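Proline dehydrogenase (Bradyrhizobium japonicum USDA 110, PDB 3HAZ) oxidises proline to glutamate in two steps, probably to supply carbon and nitrogen, using an FAD-dependent proline dehydrogenase and an NAD-dependent aldehyde dehydrogenase within one chain. Local coordinates at residues T396-T401 / S467-Q472; R38-A43 / A482-P487; E48-R53 / E425-Q430. One frame throughout, in Å; residues are numbered along the deposited sequence.

In the fold
Contacts 1 and 2 are buried, whereas contact 3 lies at the surface, close to a second subunit. Contact 1 joins the end of a barrel strand to the short helix 469-473 and is built round the FAD pyrophosphate: polar groups of both segments reach the cofactor, with an aromatic ring packed between the two segments. Contacts 2 and 3 share helix 33-50, which brings the N-terminal part of the chain against the barrel. Contact 2 uses its middle turns and mixes leucine packing with an arginine and a histidine; contact 3 uses its C-terminal end and is almost wholly apolar. L400 packs against I39 and Q485 of contact 2, and Y428 OH is probably hydrogen-bonded to T396 O, joining contacts 1 and 3.

Contact 1: T396-T401 / S467-Q472; sequences THNALT and SSFVAQ. With FAD (flavin-adenine dinucleotide), chain C.
F469 and V470 of segment 467-472 meet H397, N398 and A399 beside the FAD pyrophosphate. Along the segment, S467 OG comes near the adenine, and S468 is the N-cap of helix 469-473, its OG accepting from A471 N at 3.1 Å. F469 N, in the first turn, donates to FAD O1A. Because CG of F469 is placed opposite the backbone N (chi1 175°), the ring reaches over to the other segment. N398 CA sits over one face of the F469 ring, 3.9 Å from its centroid, in a CH-pi contact, and A399 N lies 3.3 Å from F469 CZ. The N398 amide stacks on the ring, its plane tilted by 26°; N398 ND2 donates to FAD O2A (2.9 Å) while N398 OD1 caps helix 399-409 by accepting from T401 N (2.9 Å), so both ends fix its rotation. With an alanine in place of F469, the N398 amide is likely to lose its stacking partner and a gap to open beside A399. V470 CG1 then touches H397 CB at 3.8 Å, while H397 N donates to FAD O2P (2.7 Å). The first segment follows barrel strand 390-395; helix 33-50 touches F469 through I47, and helix 452-463 touches S468 and V470.

Contact 2: R38-A43 / A482-P487; sequences RIHRTA and ALLQRP
L484 turns its two methyl groups to separate residues of helix 33-50. L484 CD1 lies over one face of the H40 imidazole, offset toward the rim and 3.7 Å from the ring centroid, a CH-pi contact; L484 CD2 presses on A43 CB at 3.5 Å, tighter than usual for two carbons. The H40 ring comes to L484 CD1 because its CG is swung opposite the backbone N (chi1 -170°). The pairing joins regions far apart in sequence: a helix from the N-terminal part of the chain lies against the loop that leaves helix 480-483, and the proline dehydrogenase TIM barrel lies within the residues between. R486 is the other large element. Its chain bends at chi2 (44°), and R486 NH1 donates to L484 O at 2.6 Å, in the carbonyl plane and nearly in the guanidinium plane, while NE forms a salt bridge with E36. Gripped through NH1 and NE, the guanidinium lies almost coplanar with the H40 ring, NH1 at the ring's edge. R486 NH2 reaches toward the helix, 3.5 Å from I39 CG2 and 3.6 Å from H40 N. Beyond this loop, I39 also packs on T404 and E407 of helix 399-409, and A43 on A403 of the same helix.

Contact 3: E48-R53 / E425-Q430; sequences EAIRKR and EALYEQ. With SO4 (sulfate ion), chain J.
Q430 lays its side chain along A49, the next-to-last residue of helix 33-50. Q430 CB is 3.5 Å from A49 CB. Q430 CG, set opposite the backbone N (chi1 -179°), follows at 3.7 Å from A49 CB. The chain then bends at chi2 (63°), which folds the amide back so that Q430 CD stays 4.2 Å and Q430 OE1 3.8 Å from A49 CB. At the tip, NE2 turns to D434 in its own helix, and the amide's polar partner is thus not on segment 48-53. A426 sits next to this pair, and its small side chain lets the backbones come close: the CA atoms of I50 and A426 are 5.0 Å apart, and A426 CB rests against A49 O. On the other flank, I50 and L427 lie side by side and point the same way, I50 CD1 touching L427 CB at 4.0 Å; I50 also packs on F469 and A473 of helix 469-473. At the start of helix 425-434 lies a sulfate ion, probably from the crystallisation liquor. A426 N donates to sulfate O1 (2.6 Å, nearly straight at 174°). E425 N donates to sulfate O3 (3.1 Å). The second subunit borders segment 48-53: E48 OE2 is hydrogen-bonded to A151 N of the second subunit, and K52 O to T156 OG1 of that subunit. Between the two segments themselves the chemistry is mainly methyl and methylene packing, which suggests that fit of shape, with an alanine in each of the closest pairs, governs how the helices meet, while the polar end of Q430 finds its partner, D434, outside the two segments.

Contact 1: T396-T401 / S467-Q472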
loop_
_atom_site.group_PDB
_atom_site.type_symbol
_atom_site.label_atom_id
_atom_site.label_comp_id
_atom_site.label_asym_id
_atom_site.label_seq_id
_atom_site.Cartn_x
_atom_site.Cartn_y
_atom_site.Cartn_z
ATOM N N THR A 396 -34.429 16.619 -28.070
ATOM C CA THR A 396 -33.860 15.841 -26.980
ATOM C C THR A 396 -34.770 14.665 -26.682
ATOM O O THR A 396 -35.988 14.761 -26.842
ATOM C CB THR A 396 -33.701 16.692 -25.697
ATOM O OG1 THR A 396 -33.307 15.850 -24.607
ATOM C CG2 THR A 396 -35.016 17.376 -25.346
ATOM N N HIS A 397 -34.190 13.557 -26.241
ATOM C CA HIS A 397 -35.002 12.428 -25.788
ATOM C C HIS A 397 -34.842 12.212 -24.281
ATOM O O HIS A 397 -35.164 11.148 -23.749
ATOM C CB HIS A 397 -34.651 11.153 -26.560
ATOM C CG HIS A 397 -34.614 11.337 -28.047
ATOM N ND1 HIS A 397 -33.450 11.239 -28.779
ATOM C CD2 HIS A 397 -35.598 11.607 -28.938
ATOM C CE1 HIS A 397 -33.718 11.444 -30.057
ATOM N NE2 HIS A 397 -35.013 11.675 -30.179
ATOM N N ASN A 398 -34.345 13.235 -23.599
ATOM C CA ASN A 398 -34.124 13.169 -22.158
ATOM C C ASN A 398 -35.348 13.711 -21.405
ATOM O O ASN A 398 -35.704 14.876 -21.570
ATOM C CB ASN A 398 -32.860 13.964 -21.814
ATOM C CG ASN A 398 -32.556 13.986 -20.324
ATOM O OD1 ASN A 398 -33.450 14.125 -19.493
ATOM N ND2 ASN A 398 -31.278 13.866 -19.985
ATOM N N ALA A 399 -35.987 12.863 -20.591
ATOM C CA ALA A 399 -37.227 13.231 -19.878
ATOM C C ALA A 399 -37.064 14.396 -18.899
ATOM O O ALA A 399 -37.956 15.237 -18.757
ATOM C CB ALA A 399 -37.812 12.020 -19.153
ATOM N N LEU A 400 -35.925 14.436 -18.221
ATOM C CA LEU A 400 -35.629 15.522 -17.295
ATOM C C LEU A 400 -35.414 16.834 -18.057
ATOM O O LEU A 400 -35.892 17.893 -17.644
ATOM C CB LEU A 400 -34.393 15.195 -16.459
ATOM C CG LEU A 400 -33.985 16.275 -15.449
ATOM C CD1 LEU A 400 -35.120 16.564 -14.466
ATOM C CD2 LEU A 400 -32.714 15.878 -14.711
ATOM N N THR A 401 -34.692 16.760 -19.171
ATOM C CA THR A 401 -34.466 17.943 -19.992
ATOM C C THR A 401 -35.802 18.485 -20.491
ATOM O O THR A 401 -36.064 19.688 -20.407
ATOM C CB THR A 401 -33.553 17.636 -21.190
ATOM O OG1 THR A 401 -32.353 17.011 -20.725
ATOM C CG2 THR A 401 -33.197 18.910 -21.941
ATOM N N SER A 467 -23.690 6.745 -20.759
ATOM C CA SER A 467 -24.136 8.025 -20.216
ATOM C C SER A 467 -25.455 8.505 -20.821
ATOM O O SER A 467 -26.061 9.453 -20.322
ATOM C CB SER A 467 -23.055 9.090 -20.420
ATOM O OG SER A 467 -22.696 9.191 -21.789
ATOM N N SER A 468 -25.898 7.863 -21.898
ATOM C CA SER A 468 -27.095 8.322 -22.582
ATOM C C SER A 468 -28.348 8.046 -21.750
ATOM O O SER A 468 -28.476 6.997 -21.103
ATOM C CB SER A 468 -27.207 7.710 -23.978
ATOM O OG SER A 468 -28.079 6.600 -23.997
ATOM N N PHE A 469 -29.261 9.010 -21.762
ATOM C CA PHE A 469 -30.493 8.911 -21.000
ATOM C C PHE A 469 -31.337 7.748 -21.494
ATOM O O PHE A 469 -31.889 6.986 -20.696
ATOM C CB PHE A 469 -31.293 10.211 -21.101
ATOM C CG PHE A 469 -32.635 10.141 -20.434
ATOM C CD1 PHE A 469 -32.799 10.580 -19.133
ATOM C CD2 PHE A 469 -33.733 9.633 -21.112
ATOM C CE1 PHE A 469 -34.030 10.515 -18.514
ATOM C CE2 PHE A 469 -34.967 9.566 -20.502
ATOM C CZ PHE A 469 -35.119 10.005 -19.203
ATOM N N VAL A 470 -31.434 7.619 -22.814
ATOM C CA VAL A 470 -32.264 6.586 -23.413
ATOM C C VAL A 470 -31.797 5.194 -23.012
ATOM O O VAL A 470 -32.614 4.309 -22.758
ATOM C CB VAL A 470 -32.325 6.705 -24.951
ATOM C CG1 VAL A 470 -32.877 8.065 -25.352
ATOM C CG2 VAL A 470 -30.949 6.474 -25.565
ATOM N N ALA A 471 -30.482 5.008 -22.950
ATOM C CA ALA A 471 -29.911 3.723 -22.571
ATOM C C ALA A 471 -30.244 3.396 -21.120
ATOM O O ALA A 471 -30.735 2.309 -20.817
ATOM C CB ALA A 471 -28.407 3.730 -22.777
ATOM N N GLN A 472 -29.967 4.345 -20.231
ATOM C CA GLN A 472 -30.210 4.167 -18.808
ATOM C C GLN A 472 -31.689 3.939 -18.491
ATOM O O GLN A 472 -32.034 3.059 -17.702
ATOM C CB GLN A 472 -29.677 5.366 -18.032
ATOM C CG GLN A 472 -28.176 5.539 -18.166
ATOM C CD GLN A 472 -27.640 6.668 -17.317
ATOM O OE1 GLN A 472 -28.114 6.907 -16.205
ATOM N NE2 GLN A 472 -26.638 7.370 -17.835
HETATM P PA FAD C . -28.824 12.745 -23.288
HETATM O O1A FAD C . -28.570 11.187 -22.865
HETATM O O2A FAD C . -29.463 13.520 -22.225
HETATM O O5B FAD C . -27.389 13.431 -23.624
HETATM C C5B FAD C . -26.549 12.782 -24.534
HETATM C C4B FAD C . -25.404 13.719 -24.941
HETATM O O4B FAD C . -24.736 14.600 -23.884
HETATM C C3B FAD C . -24.577 13.620 -26.073
HETATM O O3B FAD C . -25.171 13.333 -27.327
HETATM C C2B FAD C . -23.596 14.754 -25.911
HETATM O O2B FAD C . -23.818 15.913 -26.691
HETATM C C1B FAD C . -23.496 14.978 -24.444
HETATM N N9A FAD C . -22.461 14.267 -23.715
HETATM C C8A FAD C . -22.323 12.896 -23.526
HETATM N N7A FAD C . -21.227 12.695 -22.731
HETATM C C5A FAD C . -20.685 13.964 -22.421
HETATM C C6A FAD C . -19.497 14.387 -21.601
HETATM N N6A FAD C . -18.655 13.393 -20.947
HETATM N N1A FAD C . -19.209 15.663 -21.459
HETATM C C2A FAD C . -20.013 16.645 -22.069
HETATM N N3A FAD C . -21.152 16.238 -22.860
HETATM C C4A FAD C . -21.452 14.908 -23.005
HETATM N N1 FAD C . -26.471 17.113 -32.894
HETATM C C2 FAD C . -25.545 17.844 -33.598
HETATM O O2 FAD C . -24.239 17.891 -33.160
HETATM N N3 FAD C . -25.933 18.512 -34.809
HETATM C C4 FAD C . -27.219 18.427 -35.260
HETATM O O4 FAD C . -27.613 19.134 -36.404
HETATM C C4X FAD C . -28.192 17.668 -34.522
HETATM N N5 FAD C . -29.606 17.573 -34.999
HETATM C C5X FAD C . -30.548 16.815 -34.261
HETATM C C6 FAD C . -31.936 16.716 -34.737
HETATM C C7 FAD C . -32.875 15.963 -33.996
HETATM C C7M FAD C . -34.302 15.850 -34.510
HETATM C C8 FAD C . -32.469 15.281 -32.744
HETATM C C8M FAD C . -33.468 14.451 -31.921
HETATM C C9 FAD C . -31.141 15.378 -32.293
HETATM C C9A FAD C . -30.153 16.154 -33.065
HETATM N N10 FAD C . -28.767 16.259 -32.602
HETATM C C10 FAD C . -27.813 17.033 -33.361
HETATM C "C1'" FAD C . -28.332 15.736 -31.267
HETATM C "C2'" FAD C . -27.760 14.295 -31.248
HETATM O "O2'" FAD C . -28.096 13.620 -32.455
HETATM C "C3'" FAD C . -28.271 13.571 -29.992
HETATM O "O3'" FAD C . -29.619 13.155 -30.184
HETATM C "C4'" FAD C . -28.193 14.459 -28.698
HETATM O "O4'" FAD C . -27.009 15.140 -28.466
HETATM C "C5'" FAD C . -28.675 13.693 -27.437
HETATM O "O5'" FAD C . -29.138 14.556 -26.411
HETATM P P FAD C . -30.330 13.985 -25.408
HETATM O O1P FAD C . -30.813 15.200 -24.373
HETATM O O2P FAD C . -31.443 13.465 -26.210
HETATM O O3P FAD C . -29.710 12.679 -24.648
#

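Contact 2: R38-A43 / A482-P487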
loop_
_atom_site.group_PDB
_atom_site.type_symbol
_atom_site.label_atom_id
_atom_site.label_comp_id
_atom_site.label_asym_id
_atom_site.label_seq_id
_atom_site.Cartn_x
_atom_site.Cartn_y
_atom_site.Cartn_z
ATOM N N ARG A 38 -42.899 20.570 -9.767
ATOM C CA ARG A 38 -43.569 20.343 -11.045
ATOM C C ARG A 38 -42.659 19.546 -11.981
ATOM O O ARG A 38 -43.097 18.616 -12.655
ATOM C CB ARG A 38 -43.986 21.669 -11.696
ATOM C CG ARG A 38 -45.147 22.382 -10.968
ATOM C CD ARG A 38 -45.678 23.578 -11.763
ATOM N NE ARG A 38 -44.742 24.700 -11.759
ATOM C CZ ARG A 38 -44.701 25.632 -10.811
ATOM N NH1 ARG A 38 -45.547 25.578 -9.791
ATOM N NH2 ARG A 38 -43.815 26.618 -10.882
ATOM N N ILE A 39 -41.389 19.915 -12.011
ATOM C CA ILE A 39 -40.441 19.264 -12.898
ATOM C C ILE A 39 -40.318 17.793 -12.535
ATOM O O ILE A 39 -40.347 16.917 -13.408
ATOM C CB ILE A 39 -39.068 19.950 -12.834
ATOM C CG1 ILE A 39 -39.111 21.267 -13.614
ATOM C CG2 ILE A 39 -37.995 19.046 -13.390
ATOM C CD1 ILE A 39 -37.927 22.172 -13.355
ATOM N N HIS A 40 -40.202 17.531 -11.236
ATOM C CA HIS A 40 -40.032 16.178 -10.734
ATOM C C HIS A 40 -41.211 15.308 -11.130
ATOM O O HIS A 40 -41.034 14.170 -11.561
ATOM C CB HIS A 40 -39.875 16.186 -9.212
ATOM C CG HIS A 40 -39.464 14.863 -8.644
ATOM N ND1 HIS A 40 -38.143 14.484 -8.524
ATOM C CD2 HIS A 40 -40.198 13.830 -8.168
ATOM C CE1 HIS A 40 -38.082 13.274 -7.995
ATOM N NE2 HIS A 40 -39.315 12.855 -7.772
ATOM N N ARG A 41 -42.413 15.859 -10.990
ATOM C CA ARG A 41 -43.641 15.134 -11.299
ATOM C C ARG A 41 -43.784 14.829 -12.791
ATOM O O ARG A 41 -43.984 13.676 -13.174
ATOM C CB ARG A 41 -44.860 15.913 -10.803
ATOM C CG ARG A 41 -46.178 15.297 -11.216
ATOM C CD ARG A 41 -47.331 16.259 -11.013
ATOM N NE ARG A 41 -48.480 15.873 -11.826
ATOM C CZ ARG A 41 -49.365 14.948 -11.473
ATOM N NH1 ARG A 41 -49.235 14.314 -10.312
ATOM N NH2 ARG A 41 -50.378 14.659 -12.280
ATOM N N THR A 42 -43.694 15.869 -13.622
ATOM C CA THR A 42 -43.703 15.708 -15.073
ATOM C C THR A 42 -42.685 14.671 -15.541
ATOM O O THR A 42 -43.006 13.783 -16.336
ATOM C CB THR A 42 -43.407 17.043 -15.799
ATOM O OG1 THR A 42 -44.485 17.959 -15.581
ATOM C CG2 THR A 42 -43.249 16.820 -17.301
ATOM N N ALA A 43 -41.457 14.790 -15.047
ATOM C CA ALA A 43 -40.377 13.896 -15.454
ATOM C C ALA A 43 -40.598 12.445 -15.005
ATOM O O ALA A 43 -40.327 11.510 -15.764
ATOM C CB ALA A 43 -39.029 14.422 -14.959
ATOM N N ALA A 482 -32.773 8.214 -9.972
ATOM C CA ALA A 482 -31.431 8.420 -10.513
ATOM C C ALA A 482 -31.443 9.200 -11.833
ATOM O O ALA A 482 -30.545 9.997 -12.108
ATOM C CB ALA A 482 -30.723 7.083 -10.696
ATOM N N LEU A 483 -32.458 8.954 -12.651
ATOM C CA LEU A 483 -32.595 9.654 -13.920
ATOM C C LEU A 483 -32.993 11.104 -13.678
ATOM O O LEU A 483 -32.943 11.933 -14.590
ATOM C CB LEU A 483 -33.643 8.961 -14.789
ATOM C CG LEU A 483 -33.419 7.465 -15.024
ATOM C CD1 LEU A 483 -34.672 6.824 -15.585
ATOM C CD2 LEU A 483 -32.233 7.224 -15.952
ATOM N N LEU A 484 -33.370 11.401 -12.437
ATOM C CA LEU A 484 -33.941 12.698 -12.082
ATOM C C LEU A 484 -32.974 13.612 -11.340
ATOM O O LEU A 484 -33.339 14.718 -10.937
ATOM C CB LEU A 484 -35.193 12.499 -11.230
ATOM C CG LEU A 484 -36.397 11.913 -11.963
ATOM C CD1 LEU A 484 -37.644 12.010 -11.097
ATOM C CD2 LEU A 484 -36.593 12.642 -13.279
ATOM N N GLN A 485 -31.750 13.142 -11.143
ATOM C CA GLN A 485 -30.737 13.952 -10.484
ATOM C C GLN A 485 -30.541 15.237 -11.272
ATOM O O GLN A 485 -30.351 15.201 -12.490
ATOM C CB GLN A 485 -29.412 13.192 -10.417
ATOM C CG GLN A 485 -28.285 13.961 -9.743
ATOM C CD GLN A 485 -26.909 13.498 -10.191
ATOM O OE1 GLN A 485 -25.977 13.409 -9.389
ATOM N NE2 GLN A 485 -26.775 13.196 -11.483
ATOM N N ARG A 486 -30.593 16.374 -10.590
ATOM C CA ARG A 486 -30.326 17.638 -11.264
ATOM C C ARG A 486 -28.842 17.785 -11.605
ATOM O O ARG A 486 -27.975 17.395 -10.818
ATOM C CB ARG A 486 -30.833 18.823 -10.442
ATOM C CG ARG A 486 -32.242 19.282 -10.827
ATOM C CD ARG A 486 -33.200 18.109 -11.016
ATOM N NE ARG A 486 -34.589 18.482 -10.749
ATOM C CZ ARG A 486 -35.554 17.616 -10.451
ATOM N NH1 ARG A 486 -35.285 16.319 -10.382
ATOM N NH2 ARG A 486 -36.790 18.042 -10.218
ATOM N N PRO A 487 -28.550 18.325 -12.798
ATOM C CA PRO A 487 -27.174 18.487 -13.279
ATOM C C PRO A 487 -26.306 19.284 -12.307
ATOM O O PRO A 487 -25.160 18.907 -12.059
ATOM C CB PRO A 487 -27.357 19.243 -14.599
ATOM C CG PRO A 487 -28.719 18.802 -15.080
ATOM C CD PRO A 487 -29.545 18.683 -13.829
#

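Contact 3: E48-R53 / E425-Q430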
loop_
_atom_site.group_PDB
_atom_site.type_symbol
_atom_site.label_atom_id
_atom_site.label_comp_id
_atom_site.label_asym_id
_atom_site.label_seq_id
_atom_site.Cartn_x
_atom_site.Cartn_y
_atom_site.Cartn_z
ATOM N N GLU A 48 -41.994 6.910 -16.346
ATOM C CA GLU A 48 -42.939 5.813 -16.128
ATOM C C GLU A 48 -43.506 5.314 -17.444
ATOM O O GLU A 48 -43.583 4.107 -17.680
ATOM C CB GLU A 48 -44.089 6.249 -15.217
ATOM C CG GLU A 48 -43.724 6.321 -13.755
ATOM C CD GLU A 48 -44.922 6.616 -12.880
ATOM O OE1 GLU A 48 -45.686 7.540 -13.225
ATOM O OE2 GLU A 48 -45.097 5.925 -11.850
ATOM N N ALA A 49 -43.918 6.248 -18.297
ATOM C CA ALA A 49 -44.406 5.894 -19.620
ATOM C C ALA A 49 -43.303 5.204 -20.420
ATOM O O ALA A 49 -43.548 4.210 -21.099
ATOM C CB ALA A 49 -44.907 7.137 -20.361
ATOM N N ILE A 50 -42.088 5.735 -20.338
ATOM C CA ILE A 50 -40.972 5.151 -21.066
ATOM C C ILE A 50 -40.749 3.711 -20.623
ATOM O O ILE A 50 -40.447 2.839 -21.436
ATOM C CB ILE A 50 -39.673 5.949 -20.856
ATOM C CG1 ILE A 50 -39.734 7.287 -21.597
ATOM C CG2 ILE A 50 -38.476 5.146 -21.339
ATOM C CD1 ILE A 50 -38.558 8.201 -21.277
ATOM N N ARG A 51 -40.896 3.464 -19.326
ATOM C CA ARG A 51 -40.663 2.131 -18.782
ATOM C C ARG A 51 -41.914 1.259 -18.766
ATOM O O ARG A 51 -41.914 0.177 -18.181
ATOM C CB ARG A 51 -40.031 2.221 -17.392
ATOM C CG ARG A 51 -38.628 2.792 -17.436
ATOM C CD ARG A 51 -37.954 2.727 -16.097
ATOM N NE ARG A 51 -36.507 2.836 -16.248
ATOM C CZ ARG A 51 -35.657 2.868 -15.230
ATOM N NH1 ARG A 51 -36.115 2.800 -13.985
ATOM N NH2 ARG A 51 -34.353 2.970 -15.458
ATOM N N LYS A 52 -42.976 1.722 -19.419
ATOM C CA LYS A 52 -44.164 0.896 -19.568
ATOM C C LYS A 52 -43.784 -0.370 -20.332
ATOM O O LYS A 52 -43.807 -1.466 -19.772
ATOM C CB LYS A 52 -45.281 1.656 -20.285
ATOM C CG LYS A 52 -46.648 0.980 -20.197
ATOM C CD LYS A 52 -47.774 1.970 -20.478
ATOM C CE LYS A 52 -49.138 1.415 -20.070
ATOM N NZ LYS A 52 -49.719 0.480 -21.083
ATOM N N ARG A 53 -43.422 -0.196 -21.603
ATOM C CA ARG A 53 -42.948 -1.277 -22.472
ATOM C C ARG A 53 -44.075 -2.200 -22.940
ATOM O O ARG A 53 -45.256 -1.868 -22.830
ATOM C CB ARG A 53 -41.848 -2.096 -21.788
ATOM C CG ARG A 53 -42.352 -3.379 -21.145
ATOM C CD ARG A 53 -41.471 -3.811 -19.988
ATOM N NE ARG A 53 -40.417 -4.735 -20.396
ATOM C CZ ARG A 53 -40.592 -6.044 -20.546
ATOM N NH1 ARG A 53 -41.786 -6.582 -20.337
ATOM N NH2 ARG A 53 -39.577 -6.817 -20.911
ATOM N N GLU A 425 -40.398 8.049 -28.288
ATOM C CA GLU A 425 -41.814 7.861 -28.598
ATOM C C GLU A 425 -42.723 7.856 -27.363
ATOM O O GLU A 425 -43.668 8.649 -27.271
ATOM C CB GLU A 425 -42.044 6.594 -29.427
ATOM C CG GLU A 425 -43.503 6.427 -29.857
ATOM C CD GLU A 425 -43.686 5.420 -30.981
ATOM O OE1 GLU A 425 -42.690 4.787 -31.394
ATOM O OE2 GLU A 425 -44.831 5.271 -31.459
ATOM N N ALA A 426 -42.447 6.959 -26.424
ATOM C CA ALA A 426 -43.248 6.874 -25.211
ATOM C C ALA A 426 -43.192 8.202 -24.462
ATOM O O ALA A 426 -44.205 8.686 -23.963
ATOM C CB ALA A 426 -42.769 5.723 -24.317
ATOM N N LEU A 427 -42.003 8.790 -24.396
ATOM C CA LEU A 427 -41.822 10.077 -23.732
ATOM C C LEU A 427 -42.806 11.128 -24.264
ATOM O O LEU A 427 -43.632 11.655 -23.519
ATOM C CB LEU A 427 -40.376 10.555 -23.903
ATOM C CG LEU A 427 -39.884 11.783 -23.135
ATOM C CD1 LEU A 427 -38.383 11.961 -23.342
ATOM C CD2 LEU A 427 -40.642 13.046 -23.551
ATOM N N TYR A 428 -42.727 11.423 -25.556
ATOM C CA TYR A 428 -43.522 12.520 -26.108
ATOM C C TYR A 428 -45.026 12.233 -26.210
ATOM O O TYR A 428 -45.836 13.152 -26.116
ATOM C CB TYR A 428 -42.943 13.004 -27.439
ATOM C CG TYR A 428 -41.693 13.836 -27.249
ATOM C CD1 TYR A 428 -40.438 13.326 -27.563
ATOM C CD2 TYR A 428 -41.769 15.127 -26.727
ATOM C CE1 TYR A 428 -39.287 14.090 -27.379
ATOM C CE2 TYR A 428 -40.628 15.896 -26.533
ATOM C CZ TYR A 428 -39.391 15.372 -26.864
ATOM O OH TYR A 428 -38.258 16.128 -26.679
ATOM N N GLU A 429 -45.395 10.968 -26.390
ATOM C CA GLU A 429 -46.805 10.580 -26.335
ATOM C C GLU A 429 -47.386 10.911 -24.962
ATOM O O GLU A 429 -48.482 11.459 -24.858
ATOM C CB GLU A 429 -46.974 9.089 -26.624
ATOM C CG GLU A 429 -46.900 8.722 -28.095
ATOM C CD GLU A 429 -47.109 7.236 -28.329
ATOM O OE1 GLU A 429 -47.125 6.473 -27.338
ATOM O OE2 GLU A 429 -47.254 6.834 -29.504
ATOM N N GLN A 430 -46.644 10.573 -23.912
ATOM C CA GLN A 430 -47.076 10.870 -22.554
ATOM C C GLN A 430 -47.113 12.378 -22.315
ATOM O O GLN A 430 -48.037 12.890 -21.684
ATOM C CB GLN A 430 -46.168 10.196 -21.528
ATOM C CG GLN A 430 -46.590 10.460 -20.081
ATOM C CD GLN A 430 -47.969 9.905 -19.775
ATOM O OE1 GLN A 430 -48.335 8.829 -20.251
ATOM N NE2 GLN A 430 -48.742 10.636 -18.978
HETATM S S SO4 J . -39.286 4.653 -27.423
HETATM O O1 SO4 J . -40.515 5.199 -26.847
HETATM O O2 SO4 J . -39.483 3.237 -27.728
HETATM O O3 SO4 J . -38.945 5.374 -28.651
HETATM O O4 SO4 J . -38.202 4.796 -26.452
#